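Local coordinates for nitrogenase molybdenum-iron protein beta chain (PDB 4WES), which forms, with the alpha chain, the molybdenum-iron component of nitrogenase, sharing an [8Fe-7S] cluster with it and reducing dinitrogen to ammonium, at residues Glu275-Met278 with Ala279-Glu282; Lys286-Pro289 with Ala290-Glu294; Ile304-Gln307 with Gln308-Gly312; Phe375-His378 with Gln379-Asn383; Asn439-Leu442 with Asp443-Arg447. One frame throughout, in Å; residues are numbered along the deposited sequence.

Contact 1 of 5, residues Glu275-Met278 with Ala279-Glu282; sequences EFIM and ALSE
Phe-276 and Leu-280, one turn apart on helix 270-284, form the tight side of this contact. In the one of its two alternate positions described here, Leu-280 sets CD1 over a face of the phenyl ring, 4.0 Å from the centroid of the Phe-276 ring and 27° off its normal, a CH-pi contact. In this position CD2 also reaches the far end of the ring, 3.7 Å from Phe-276 CZ; whether the other position keeps these contacts is left open. Phe-276 CG stands anti to the backbone N (chi1 168°); although CB points away from the following turn, the ring swings back to meet the leucine. Beneath the side chains run ordinary i to i+4 backbone bonds, among them Leu-280 N to Phe-276 O at 3.1 Å.

The solvent side belongs to Glu-275 and Glu-282. Glu-275 does not touch residues 279-282 with its side chain. Glu-282 is close to the backbone only at CG, 3.1 Å from Met-278 O, and its carboxylate goes past the turn toward solvent. Met-278, bent at chi2 and chi3, lies between the two sides, against Val-288 and Trp-519 of the alpha chain.

Phe-276 and Leu-280 pack on helix 181-193 and strand 237-241, and Ala-279 on strand 261-264: a helix laid on the parallel beta sheet of an alpha/beta domain, next to helix 181-193.

Contact 2 of 5, residues Lys286-Pro289 with Ala290-Glu294; sequences KEVP and ASIEE
Pro-289 and Ile-292 meet at the start of helix 290-305, where the proline occupies the N-cap position and its carbonyl opens the helical bonding. Pro-289 loses more surface to this contact than any other residue. Its ring lies beside the isoleucine, CG 3.9 Å from Ile-292 CD1, and its O accepts from Glu-293 N at 3.1 Å in a nearly straight bond (172°) that lies in the carbonyl plane.

Ile-292, buried, meets the preceding residues with two branches. CG1 and CD1 extend along the proline ring, while CG2, anti to the backbone N, turns to Val-288 and lies 3.8 Å from Val-288 CG1; the valine and isoleucine side chains cross at about a right angle. Beyond the segments Ile-292 packs on Leu-190 and Ala-193 of helix 181-193.

Glu-293 reaches outward on an extended chain to a salt bridge with Lys-520 and a hydrogen bond to Trp-519, both of the alpha chain. One water ties this carboxylate back to the loop, donating to Glu-293 OE2 at 2.6 Å and to Val-288 O at 2.9 Å.

Contact 3 of 5, residues Ile304-Gln307 with Gln308-Gly312; sequences IDAQ and QYLQG
Gln-307 and Gln-311 meet in the tight turns that follow helix 290-305, on the way to strand 314-318. Hydrogen bonds come first: Tyr-309 N donates to Ala-306 O at 3.2 Å, and Gln-307 O gathers three donors. Leu-310 N approaches that oxygen from above the carbonyl plane and Gln-311 N almost in line with the C=O bond. The third is a side-chain donor, Gln-311 NE2, 3.0 Å from Gln-307 O and tilted 23° from the carbonyl plane. The chain of Gln-311 folds back at chi2 (-44°) to present its amide, and the oxygen lies within 1° of that amide's plane; Gln-311 NE2 also bonds Leu-334 O.

Water-mediated links join the neighbouring glutamines. One water accepts from Gln-308 N and lies within bonding distance of Asp-305 O and Gln-308 OE1; another lies between the two side-chain oxygens. Lys-479 and Thr-509 of the alpha chain also hold the Gln-307 amide.

Packing is lighter: Ala-306 CB is 4.3 Å from Leu-310 CD1. Asp-305 binds an iron(II) ion with Asp-301 and with Lys-61 and Glu-62 of the second beta subunit. Within 308-312, the Gln-308 CG methylene sits over the centre of the Tyr-309 ring, 3.4 Å above its plane.

Contact 4 of 5, residues Phe375-His378 with Gln379-Asn383; sequences FDVH and QWIKN
His-378 and Lys-382 come together over a shared acid: His-378 NE2 hydrogen-bonds Glu-402 OE1, and Lys-382 NZ forms a salt bridge with the same oxygen. This common partner probably favours the charged lysine and helps set the imidazole's rotation. In the conformer described, one of two for Lys-382, the chain crosses the ring with CE 3.7 Å from the centroid of the His-378 ring, 25° off the normal, a CH-pi contact; a bend at chi4 (-63°) carries NZ onward. The alternate conformer may differ.

Asp-376 forms salt bridges through OD1 to Arg-12 and through OD2 to Lys-369, while its backbone O accepts from Trp-380 N at 3.0 Å. That oxygen, Asp-376 O, also lies over one face of the indole, 3.2 Å from Trp-380 CG. The Gln-379 amide, fixed by Pro-6 O and Val-10 N, leans against Phe-375 with CD 3.6 Å from Phe-375 CE2; ring and amide planes are 49° apart.

Val-377 divides its methyls: CG1 is 3.9 Å from Ile-381 CD1, and CG2 is 4.1 Å from Trp-380 CZ3. Helix 374-383 thus packs on strand 337-343, beneath the N-terminal residues, and joins strands 367-370 and 388-391 in a beta-alpha-beta crossover of a Rossmann-like domain.

Contact 5 of 5, residues Asn439-Leu442 with Asp443-Arg447; sequences NVIL and DKIER
Ile-441 and Ile-445 line up one turn apart on helix 426-448, near the end of the chain, side by side and pointing the same way. Following Ile-445 outward, CB lies 3.6 Å from Leu-442 O. CG1, anti to the carbonyl carbon (chi1 -70°), runs back along the helix to within 3.4 Å of Ile-441 O. CD1 ends the branch near two side chains, 4.0 Å from Ile-441 CG2 and 4.3 Å from Leu-442 CD2, in loose apolar contact. Below it the backbone pairs regularly, Ile-445 N to Ile-441 O at 3.1 Å.

Asp-443 and Glu-446 face the second beta subunit. Both form salt bridges with Arg-416 of that subunit; Glu-446 is also paired with Lys-396 of the second subunit and with Arg-458 of its own chain. The several cations would probably stabilise the glutamate as a carboxylate. Its CG passes close over the earlier turn, 3.2 Å from Leu-442 O.

Contacts 1 and 2 adjoin across the loop between helices 270-284 and 290-305: Ser-281 OG lies 2.7 Å from Lys-286 O, a probable hydrogen bond, and Ile-277 CG2 packs 3.6 Å from Val-288 CG2. Trp-519 of the alpha chain touches both. Contacts 2 and 3 mark the start and end of helix 290-305, their centres about 26 Å apart. Contact 3 meets contact 5 where Tyr-309 CE1 lies 3.7 Å from Leu-442 CD2, and both face the second beta subunit. The iron(II) ion bound by Asp-305 is about 14 Å from the Leu-442 side chain. Contact 4 stands apart, its nearest atoms about 10 Å from contact 5. None includes an [8Fe-7S] cluster ligand.

Contact 1 of 5, residues Glu275-Met278 with Ala279-Glu282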
loop_
_atom_site.group_PDB
_atom_site.type_symbol
_atom_site.label_atom_id
_atom_site.label_comp_id
_atom_site.label_asym_id
_atom_site.label_seq_id
_atom_site.Cartn_x
_atom_site.Cartn_y
_atom_site.Cartn_z
ATOM N N GLU B 275 -24.809 -10.001 8.332
ATOM C CA GLU B 275 -26.019 -9.555 9.055
ATOM C C GLU B 275 -26.804 -8.509 8.257
ATOM O O GLU B 275 -28.050 -8.472 8.277
ATOM C CB GLU B 275 -25.634 -9.014 10.424
ATOM C CG GLU B 275 -25.224 -10.137 11.374
ATOM C CD GLU B 275 -24.223 -9.753 12.464
ATOM O OE1 GLU B 275 -23.941 -8.540 12.719
ATOM O OE2 GLU B 275 -23.679 -10.723 13.083
ATOM N N PHE B 276 -26.111 -7.635 7.550
ATOM C CA PHE B 276 -26.738 -6.653 6.669
ATOM C C PHE B 276 -27.446 -7.340 5.512
ATOM O O PHE B 276 -28.612 -7.038 5.254
ATOM C CB PHE B 276 -25.638 -5.664 6.184
ATOM C CG PHE B 276 -26.054 -4.766 5.068
ATOM C CD1 PHE B 276 -26.916 -3.707 5.295
ATOM C CD2 PHE B 276 -25.579 -4.959 3.799
ATOM C CE1 PHE B 276 -27.292 -2.869 4.247
ATOM C CE2 PHE B 276 -25.947 -4.129 2.754
ATOM C CZ PHE B 276 -26.822 -3.092 2.978
ATOM N N ILE B 277 -26.771 -8.240 4.808
ATOM C CA ILE B 277 -27.391 -8.936 3.681
ATOM C C ILE B 277 -28.605 -9.748 4.164
ATOM O O ILE B 277 -29.677 -9.744 3.527
ATOM C CB ILE B 277 -26.370 -9.843 2.986
ATOM C CG1 ILE B 277 -25.249 -9.021 2.358
ATOM C CG2 ILE B 277 -27.015 -10.739 1.933
ATOM C CD1 ILE B 277 -25.671 -8.039 1.298
ATOM N N MET B 278 -28.479 -10.427 5.292
ATOM C CA MET B 278 -29.625 -11.204 5.834
ATOM C C MET B 278 -30.782 -10.307 6.215
ATOM O O MET B 278 -31.943 -10.660 5.974
ATOM C CB MET B 278 -29.201 -12.068 7.014
ATOM C CG MET B 278 -28.254 -13.209 6.658
ATOM S SD MET B 278 -28.914 -14.397 5.514
ATOM C CE MET B 278 -28.812 -13.496 3.965
ATOM N N ALA B 279 -30.514 -9.126 6.795
ATOM C CA ALA B 279 -31.591 -8.198 7.119
ATOM C C ALA B 279 -32.319 -7.801 5.859
ATOM O O ALA B 279 -33.569 -7.715 5.847
ATOM C CB ALA B 279 -31.050 -6.971 7.828
ATOM N N LEU B 280 -31.594 -7.509 4.792
ATOM C CA LEU B 280 -32.216 -7.149 3.502
ATOM C C LEU B 280 -33.081 -8.283 2.973
ATOM O O LEU B 280 -34.218 -8.064 2.535
ATOM C CB LEU B 280 -31.136 -6.830 2.467
ATOM C CG LEU B 280 -30.564 -5.410 2.313
ATOM C CD1 LEU B 280 -30.363 -4.695 3.643
ATOM C CD2 LEU B 280 -29.244 -5.483 1.550
ATOM N N SER B 281 -32.542 -9.491 2.946
ATOM C CA SER B 281 -33.278 -10.649 2.422
ATOM C C SER B 281 -34.515 -10.938 3.251
ATOM O O SER B 281 -35.589 -11.163 2.698
ATOM C CB SER B 281 -32.349 -11.859 2.366
ATOM O OG SER B 281 -33.007 -12.982 1.817
ATOM N N GLU B 282 -34.374 -10.885 4.573
ATOM C CA GLU B 282 -35.493 -11.163 5.462
ATOM C C GLU B 282 -36.588 -10.120 5.348
ATOM O O GLU B 282 -37.791 -10.438 5.444
ATOM C CB GLU B 282 -35.037 -11.283 6.907
ATOM C CG GLU B 282 -34.150 -12.512 7.166
ATOM C CD GLU B 282 -33.384 -12.440 8.490
ATOM O OE1 GLU B 282 -32.533 -13.331 8.686
ATOM O OE2 GLU B 282 -33.620 -11.515 9.314
#

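Contact 2 of 5, residues Lys286-Pro289 with Ala290-Glu294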
loop_
_atom_site.group_PDB
_atom_site.type_symbol
_atom_site.label_atom_id
_atom_site.label_comp_id
_atom_site.label_asym_id
_atom_site.label_seq_id
_atom_site.Cartn_x
_atom_site.Cartn_y
_atom_site.Cartn_z
ATOM N N LYS B 286 -36.312 -11.289 -0.819
ATOM C CA LYS B 286 -35.429 -11.354 -1.986
ATOM C C LYS B 286 -34.237 -12.281 -1.712
ATOM O O LYS B 286 -33.610 -12.211 -0.662
ATOM C CB LYS B 286 -34.953 -9.947 -2.369
ATOM C CG LYS B 286 -36.055 -8.963 -2.752
ATOM C CD LYS B 286 -36.255 -8.831 -4.236
ATOM C CE LYS B 286 -37.528 -8.077 -4.606
ATOM N NZ LYS B 286 -37.559 -6.663 -4.150
ATOM N N GLU B 287 -33.953 -13.176 -2.660
ATOM C CA GLU B 287 -32.822 -14.079 -2.555
ATOM C C GLU B 287 -31.490 -13.339 -2.774
ATOM O O GLU B 287 -31.432 -12.322 -3.462
ATOM C CB GLU B 287 -32.961 -15.197 -3.591
ATOM C CG GLU B 287 -34.275 -16.007 -3.482
ATOM C CD GLU B 287 -34.370 -16.906 -2.251
ATOM O OE1 GLU B 287 -33.336 -17.441 -1.793
ATOM O OE2 GLU B 287 -35.503 -17.089 -1.749
ATOM N N VAL B 288 -30.436 -13.859 -2.174
ATOM C CA VAL B 288 -29.108 -13.272 -2.346
ATOM C C VAL B 288 -28.534 -13.719 -3.701
ATOM O O VAL B 288 -28.448 -14.933 -3.964
ATOM C CB VAL B 288 -28.168 -13.707 -1.227
ATOM C CG1 VAL B 288 -26.787 -13.067 -1.401
ATOM C CG2 VAL B 288 -28.759 -13.319 0.124
ATOM N N PRO B 289 -28.208 -12.768 -4.586
ATOM C CA PRO B 289 -27.729 -13.156 -5.921
ATOM C C PRO B 289 -26.326 -13.740 -5.942
ATOM O O PRO B 289 -25.516 -13.555 -5.015
ATOM C CB PRO B 289 -27.756 -11.851 -6.692
ATOM C CG PRO B 289 -27.540 -10.796 -5.654
ATOM C CD PRO B 289 -28.262 -11.302 -4.433
ATOM N N ALA B 290 -26.031 -14.441 -7.025
ATOM C CA ALA B 290 -24.765 -15.129 -7.174
ATOM C C ALA B 290 -23.576 -14.176 -7.069
ATOM O O ALA B 290 -22.515 -14.545 -6.550
ATOM C CB ALA B 290 -24.753 -15.851 -8.512
ATOM N N SER B 291 -23.741 -12.948 -7.575
ATOM C CA SER B 291 -22.617 -11.998 -7.544
ATOM C C SER B 291 -22.171 -11.659 -6.129
ATOM O O SER B 291 -20.972 -11.618 -5.845
ATOM C CB SER B 291 -22.993 -10.718 -8.299
ATOM O OG SER B 291 -24.071 -10.040 -7.677
ATOM N N ILE B 292 -23.143 -11.444 -5.250
ATOM C CA ILE B 292 -22.837 -11.170 -3.839
ATOM C C ILE B 292 -22.231 -12.390 -3.153
ATOM O O ILE B 292 -21.255 -12.296 -2.414
ATOM C CB ILE B 292 -24.062 -10.656 -3.085
ATOM C CG1 ILE B 292 -24.459 -9.267 -3.605
ATOM C CG2 ILE B 292 -23.830 -10.648 -1.575
ATOM C CD1 ILE B 292 -25.700 -8.673 -2.995
ATOM N N GLU B 293 -22.796 -13.549 -3.428
ATOM C CA GLU B 293 -22.232 -14.778 -2.897
ATOM C C GLU B 293 -20.801 -15.001 -3.369
ATOM O O GLU B 293 -19.957 -15.455 -2.580
ATOM C CB GLU B 293 -23.153 -15.969 -3.201
ATOM C CG GLU B 293 -22.638 -17.230 -2.527
ATOM C CD GLU B 293 -23.623 -18.331 -2.382
ATOM O OE1 GLU B 293 -23.149 -19.458 -2.119
ATOM O OE2 GLU B 293 -24.847 -18.081 -2.506
ATOM N N GLU B 294 -20.515 -14.700 -4.640
ATOM C CA GLU B 294 -19.129 -14.840 -5.131
ATOM C C GLU B 294 -18.196 -13.923 -4.338
ATOM O O GLU B 294 -17.096 -14.335 -3.961
ATOM C CB GLU B 294 -19.036 -14.529 -6.633
ATOM C CG GLU B 294 -17.659 -14.790 -7.174
ATOM C CD GLU B 294 -17.394 -14.257 -8.562
ATOM O OE1 GLU B 294 -17.782 -13.113 -8.862
ATOM O OE2 GLU B 294 -16.736 -14.987 -9.351
HETATM O O HOH W 1 -26.463 -16.970 -4.266
#

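Contact 3 of 5, residues Ile304-Gln307 with Gln308-Gly312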
loop_
_atom_site.group_PDB
_atom_site.type_symbol
_atom_site.label_atom_id
_atom_site.label_comp_id
_atom_site.label_asym_id
_atom_site.label_seq_id
_atom_site.Cartn_x
_atom_site.Cartn_y
_atom_site.Cartn_z
ATOM N N ILE B 304 -8.405 -17.199 4.107
ATOM C CA ILE B 304 -7.720 -18.474 4.231
ATOM C C ILE B 304 -6.364 -18.403 3.548
ATOM O O ILE B 304 -5.337 -18.782 4.139
ATOM C CB ILE B 304 -8.571 -19.625 3.674
ATOM C CG1 ILE B 304 -9.845 -19.774 4.536
ATOM C CG2 ILE B 304 -7.786 -20.917 3.667
ATOM C CD1 ILE B 304 -10.845 -20.730 3.975
ATOM N N ASP B 305 -6.284 -17.860 2.325
ATOM C CA ASP B 305 -5.003 -17.806 1.621
ATOM C C ASP B 305 -3.970 -17.012 2.434
ATOM O O ASP B 305 -2.787 -17.382 2.456
ATOM C CB ASP B 305 -5.162 -17.186 0.246
ATOM C CG ASP B 305 -5.859 -18.087 -0.768
ATOM O OD1 ASP B 305 -5.995 -19.291 -0.511
ATOM O OD2 ASP B 305 -6.252 -17.541 -1.850
ATOM N N ALA B 306 -4.375 -15.914 3.060
ATOM C CA ALA B 306 -3.456 -15.025 3.780
ATOM C C ALA B 306 -3.323 -15.355 5.264
ATOM O O ALA B 306 -2.667 -14.623 5.996
ATOM C CB ALA B 306 -3.906 -13.585 3.640
ATOM N N GLN B 307 -3.933 -16.456 5.705
ATOM C CA GLN B 307 -4.102 -16.702 7.132
ATOM C C GLN B 307 -2.801 -16.664 7.925
ATOM O O GLN B 307 -2.821 -16.239 9.080
ATOM C CB GLN B 307 -4.818 -18.030 7.391
ATOM C CG GLN B 307 -4.131 -19.298 6.865
ATOM C CD GLN B 307 -2.961 -19.814 7.681
ATOM O OE1 GLN B 307 -2.024 -20.301 7.110
ATOM N NE2 GLN B 307 -3.051 -19.843 9.009
ATOM N N GLN B 308 -1.691 -17.158 7.377
ATOM C CA GLN B 308 -0.489 -17.333 8.204
ATOM C C GLN B 308 0.008 -16.015 8.724
ATOM O O GLN B 308 0.659 -15.984 9.788
ATOM C CB GLN B 308 0.613 -18.055 7.451
ATOM C CG GLN B 308 1.326 -17.200 6.434
ATOM C CD GLN B 308 2.132 -18.015 5.466
ATOM O OE1 GLN B 308 1.569 -18.513 4.477
ATOM N NE2 GLN B 308 3.416 -18.164 5.695
ATOM N N TYR B 309 -0.211 -14.933 7.993
ATOM C CA TYR B 309 0.296 -13.603 8.344
ATOM C C TYR B 309 -0.605 -12.855 9.317
ATOM O O TYR B 309 -0.259 -11.776 9.745
ATOM C CB TYR B 309 0.522 -12.793 7.091
ATOM C CG TYR B 309 1.513 -13.451 6.153
ATOM C CD1 TYR B 309 2.863 -13.536 6.486
ATOM C CD2 TYR B 309 1.112 -14.026 4.947
ATOM C CE1 TYR B 309 3.769 -14.194 5.699
ATOM C CE2 TYR B 309 2.023 -14.691 4.154
ATOM C CZ TYR B 309 3.351 -14.780 4.504
ATOM O OH TYR B 309 4.273 -15.421 3.715
ATOM N N LEU B 310 -1.765 -13.436 9.618
ATOM C CA LEU B 310 -2.788 -12.815 10.445
ATOM C C LEU B 310 -2.928 -13.443 11.819
ATOM O O LEU B 310 -3.277 -12.765 12.782
ATOM C CB LEU B 310 -4.137 -12.844 9.704
ATOM C CG LEU B 310 -4.161 -12.057 8.401
ATOM C CD1 LEU B 310 -5.337 -12.438 7.537
ATOM C CD2 LEU B 310 -4.206 -10.573 8.699
ATOM N N GLN B 311 -2.714 -14.748 11.917
ATOM C CA GLN B 311 -3.045 -15.460 13.151
ATOM C C GLN B 311 -2.223 -14.906 14.313
ATOM O O GLN B 311 -0.980 -14.900 14.252
ATOM C CB GLN B 311 -2.825 -16.976 13.043
ATOM C CG GLN B 311 -3.597 -17.655 11.930
ATOM C CD GLN B 311 -5.020 -17.185 11.848
ATOM O OE1 GLN B 311 -5.833 -17.468 12.741
ATOM N NE2 GLN B 311 -5.318 -16.438 10.783
ATOM N N GLY B 312 -2.914 -14.528 15.383
ATOM C CA GLY B 312 -2.247 -14.095 16.591
ATOM C C GLY B 312 -1.650 -12.712 16.555
ATOM O O GLY B 312 -1.022 -12.285 17.540
HETATM O O HOH W 2 -1.192 -17.948 4.675
HETATM O O HOH W 3 -0.432 -21.037 4.547
#

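Contact 4 of 5, residues Phe375-His378 with Gln379-Asn383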
loop_
_atom_site.group_PDB
_atom_site.type_symbol
_atom_site.label_atom_id
_atom_site.label_comp_id
_atom_site.label_asym_id
_atom_site.label_seq_id
_atom_site.Cartn_x
_atom_site.Cartn_y
_atom_site.Cartn_z
ATOM N N PHE B 375 -2.546 9.421 23.279
ATOM C CA PHE B 375 -1.478 9.372 24.284
ATOM C C PHE B 375 -1.608 8.108 25.113
ATOM O O PHE B 375 -0.594 7.410 25.336
ATOM C CB PHE B 375 -1.536 10.662 25.119
ATOM C CG PHE B 375 -0.352 10.888 26.019
ATOM C CD1 PHE B 375 0.690 11.709 25.641
ATOM C CD2 PHE B 375 -0.305 10.325 27.282
ATOM C CE1 PHE B 375 1.750 11.968 26.477
ATOM C CE2 PHE B 375 0.775 10.575 28.113
ATOM C CZ PHE B 375 1.789 11.414 27.727
ATOM N N ASP B 376 -2.824 7.787 25.543
ATOM C CA ASP B 376 -3.052 6.507 26.243
ATOM C C ASP B 376 -2.514 5.335 25.447
ATOM O O ASP B 376 -1.777 4.492 25.967
ATOM C CB ASP B 376 -4.539 6.264 26.438
ATOM C CG ASP B 376 -5.200 7.171 27.479
ATOM O OD1 ASP B 376 -4.612 7.400 28.563
ATOM O OD2 ASP B 376 -6.364 7.567 27.221
ATOM N N VAL B 377 -2.911 5.231 24.164
ATOM C CA VAL B 377 -2.568 4.038 23.435
ATOM C C VAL B 377 -1.051 3.950 23.270
ATOM O O VAL B 377 -0.479 2.856 23.311
ATOM C CB VAL B 377 -3.332 3.928 22.117
ATOM C CG1 VAL B 377 -2.896 2.678 21.354
ATOM C CG2 VAL B 377 -4.811 3.808 22.403
ATOM N N HIS B 378 -0.409 5.089 23.008
ATOM C CA HIS B 378 1.045 5.063 22.902
ATOM C C HIS B 378 1.674 4.529 24.192
ATOM O O HIS B 378 2.578 3.684 24.157
ATOM C CB HIS B 378 1.573 6.431 22.515
ATOM C CG HIS B 378 3.014 6.406 22.138
ATOM N ND1 HIS B 378 3.730 7.561 21.977
ATOM C CD2 HIS B 378 3.856 5.374 21.861
ATOM C CE1 HIS B 378 4.967 7.241 21.637
ATOM N NE2 HIS B 378 5.058 5.914 21.537
ATOM N N GLN B 379 1.226 5.042 25.331
ATOM C CA GLN B 379 1.754 4.536 26.610
ATOM C C GLN B 379 1.563 3.031 26.731
ATOM O O GLN B 379 2.476 2.310 27.184
ATOM C CB GLN B 379 1.120 5.224 27.810
ATOM C CG GLN B 379 1.433 6.709 27.893
ATOM C CD GLN B 379 1.321 7.206 29.342
ATOM O OE1 GLN B 379 0.236 7.317 29.893
ATOM N NE2 GLN B 379 2.458 7.429 29.949
ATOM N N TRP B 380 0.390 2.528 26.370
ATOM C CA TRP B 380 0.160 1.093 26.450
ATOM C C TRP B 380 1.136 0.323 25.565
ATOM O O TRP B 380 1.668 -0.707 25.993
ATOM C CB TRP B 380 -1.278 0.757 26.066
ATOM C CG TRP B 380 -2.312 1.429 26.895
ATOM C CD1 TRP B 380 -2.152 2.091 28.100
ATOM C CD2 TRP B 380 -3.689 1.515 26.582
ATOM N NE1 TRP B 380 -3.356 2.591 28.528
ATOM C CE2 TRP B 380 -4.310 2.258 27.603
ATOM C CE3 TRP B 380 -4.460 1.038 25.518
ATOM C CZ2 TRP B 380 -5.677 2.513 27.597
ATOM C CZ3 TRP B 380 -5.805 1.295 25.513
ATOM C CH2 TRP B 380 -6.396 2.017 26.548
ATOM N N ILE B 381 1.348 0.822 24.349
ATOM C CA ILE B 381 2.267 0.180 23.417
ATOM C C ILE B 381 3.677 0.115 23.971
ATOM O O ILE B 381 4.379 -0.865 23.778
ATOM C CB ILE B 381 2.203 0.881 22.057
ATOM C CG1 ILE B 381 0.881 0.538 21.365
ATOM C CG2 ILE B 381 3.374 0.521 21.182
ATOM C CD1 ILE B 381 0.555 1.420 20.169
ATOM N N LYS B 382 4.085 1.169 24.688
ATOM C CA LYS B 382 5.415 1.146 25.291
ATOM C C LYS B 382 5.587 0.064 26.357
ATOM O O LYS B 382 6.717 -0.346 26.660
ATOM C CB LYS B 382 5.747 2.504 25.916
ATOM C CG LYS B 382 5.935 3.614 24.902
ATOM C CD LYS B 382 6.139 4.947 25.597
ATOM C CE LYS B 382 6.475 6.013 24.588
ATOM N NZ LYS B 382 7.761 5.708 23.890
ATOM N N ASN B 383 4.472 -0.355 26.950
ATOM C CA ASN B 383 4.491 -1.428 27.936
ATOM C C ASN B 383 4.344 -2.814 27.350
ATOM O O ASN B 383 4.941 -3.755 27.871
ATOM C CB ASN B 383 3.451 -1.154 29.008
ATOM C CG ASN B 383 3.889 -0.041 29.932
ATOM O OD1 ASN B 383 4.558 -0.303 30.919
ATOM N ND2 ASN B 383 3.541 1.190 29.611
#

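Contact 5 of 5, residues Asn439-Leu442 with Asp443-Arg447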
loop_
_atom_site.group_PDB
_atom_site.type_symbol
_atom_site.label_atom_id
_atom_site.label_comp_id
_atom_site.label_asym_id
_atom_site.label_seq_id
_atom_site.Cartn_x
_atom_site.Cartn_y
_atom_site.Cartn_z
ATOM N N ASN B 439 -0.445 -6.407 3.194
ATOM C CA ASN B 439 0.603 -5.656 2.506
ATOM C C ASN B 439 1.525 -4.959 3.505
ATOM O O ASN B 439 2.754 -4.976 3.349
ATOM C CB ASN B 439 0.024 -4.580 1.585
ATOM C CG ASN B 439 -0.474 -5.078 0.244
ATOM O OD1 ASN B 439 -0.353 -6.244 -0.107
ATOM N ND2 ASN B 439 -1.043 -4.155 -0.507
ATOM N N VAL B 440 0.971 -4.261 4.511
ATOM C CA VAL B 440 1.831 -3.507 5.412
ATOM C C VAL B 440 2.636 -4.412 6.333
ATOM O O VAL B 440 3.811 -4.118 6.654
ATOM C CB VAL B 440 1.083 -2.426 6.231
ATOM C CG1 VAL B 440 0.507 -1.365 5.343
ATOM C CG2 VAL B 440 0.059 -2.944 7.218
ATOM N N ILE B 441 2.070 -5.565 6.699
ATOM C CA ILE B 441 2.796 -6.556 7.487
ATOM C C ILE B 441 3.945 -7.119 6.677
ATOM O O ILE B 441 5.097 -7.186 7.152
ATOM C CB ILE B 441 1.832 -7.654 7.998
ATOM C CG1 ILE B 441 0.917 -7.062 9.090
ATOM C CG2 ILE B 441 2.585 -8.889 8.447
ATOM C CD1 ILE B 441 -0.235 -7.969 9.462
ATOM N N LEU B 442 3.685 -7.514 5.426
ATOM C CA LEU B 442 4.730 -8.061 4.575
ATOM C C LEU B 442 5.781 -7.030 4.193
ATOM O O LEU B 442 6.966 -7.355 4.116
ATOM C CB LEU B 442 4.106 -8.721 3.343
ATOM C CG LEU B 442 3.484 -10.064 3.614
ATOM C CD1 LEU B 442 2.539 -10.509 2.493
ATOM C CD2 LEU B 442 4.535 -11.128 3.821
ATOM N N ASP B 443 5.385 -5.779 3.982
ATOM C CA ASP B 443 6.352 -4.750 3.661
ATOM C C ASP B 443 7.405 -4.639 4.769
ATOM O O ASP B 443 8.608 -4.519 4.500
ATOM C CB ASP B 443 5.664 -3.387 3.496
ATOM C CG ASP B 443 5.033 -3.155 2.122
ATOM O OD1 ASP B 443 5.257 -3.938 1.181
ATOM O OD2 ASP B 443 4.300 -2.147 2.043
ATOM N N LYS B 444 6.968 -4.655 6.026
ATOM C CA LYS B 444 7.908 -4.559 7.143
ATOM C C LYS B 444 8.801 -5.790 7.179
ATOM O O LYS B 444 10.007 -5.666 7.337
ATOM C CB LYS B 444 7.176 -4.370 8.463
ATOM C CG LYS B 444 8.154 -4.327 9.660
ATOM C CD LYS B 444 7.483 -4.066 10.970
ATOM C CE LYS B 444 8.551 -4.179 12.092
ATOM N NZ LYS B 444 8.046 -3.854 13.418
ATOM N N ILE B 445 8.230 -6.988 7.048
ATOM C CA ILE B 445 9.022 -8.209 7.082
ATOM C C ILE B 445 10.135 -8.148 6.053
ATOM O O ILE B 445 11.303 -8.452 6.349
ATOM C CB ILE B 445 8.136 -9.451 6.839
ATOM C CG1 ILE B 445 7.217 -9.688 8.023
ATOM C CG2 ILE B 445 8.984 -10.683 6.526
ATOM C CD1 ILE B 445 6.127 -10.702 7.773
ATOM N N GLU B 446 9.798 -7.720 4.836
ATOM C CA GLU B 446 10.754 -7.764 3.724
ATOM C C GLU B 446 11.767 -6.628 3.769
ATOM O O GLU B 446 12.859 -6.762 3.224
ATOM C CB GLU B 446 10.003 -7.813 2.389
ATOM C CG GLU B 446 9.090 -9.045 2.331
ATOM C CD GLU B 446 8.710 -9.440 0.934
ATOM O OE1 GLU B 446 9.008 -10.614 0.549
ATOM O OE2 GLU B 446 8.200 -8.608 0.183
ATOM N N ARG B 447 11.420 -5.523 4.428
ATOM C CA ARG B 447 12.397 -4.447 4.615
ATOM C C ARG B 447 13.401 -4.807 5.714
ATOM O O ARG B 447 14.573 -4.460 5.608
ATOM C CB ARG B 447 11.714 -3.128 4.979
ATOM C CG ARG B 447 12.571 -1.897 4.755
ATOM C CD ARG B 447 11.856 -0.617 5.161
ATOM N NE ARG B 447 10.490 -0.567 4.652
ATOM C CZ ARG B 447 9.394 -0.725 5.398
ATOM N NH1 ARG B 447 9.513 -0.956 6.698
ATOM N NH2 ARG B 447 8.175 -0.666 4.860
#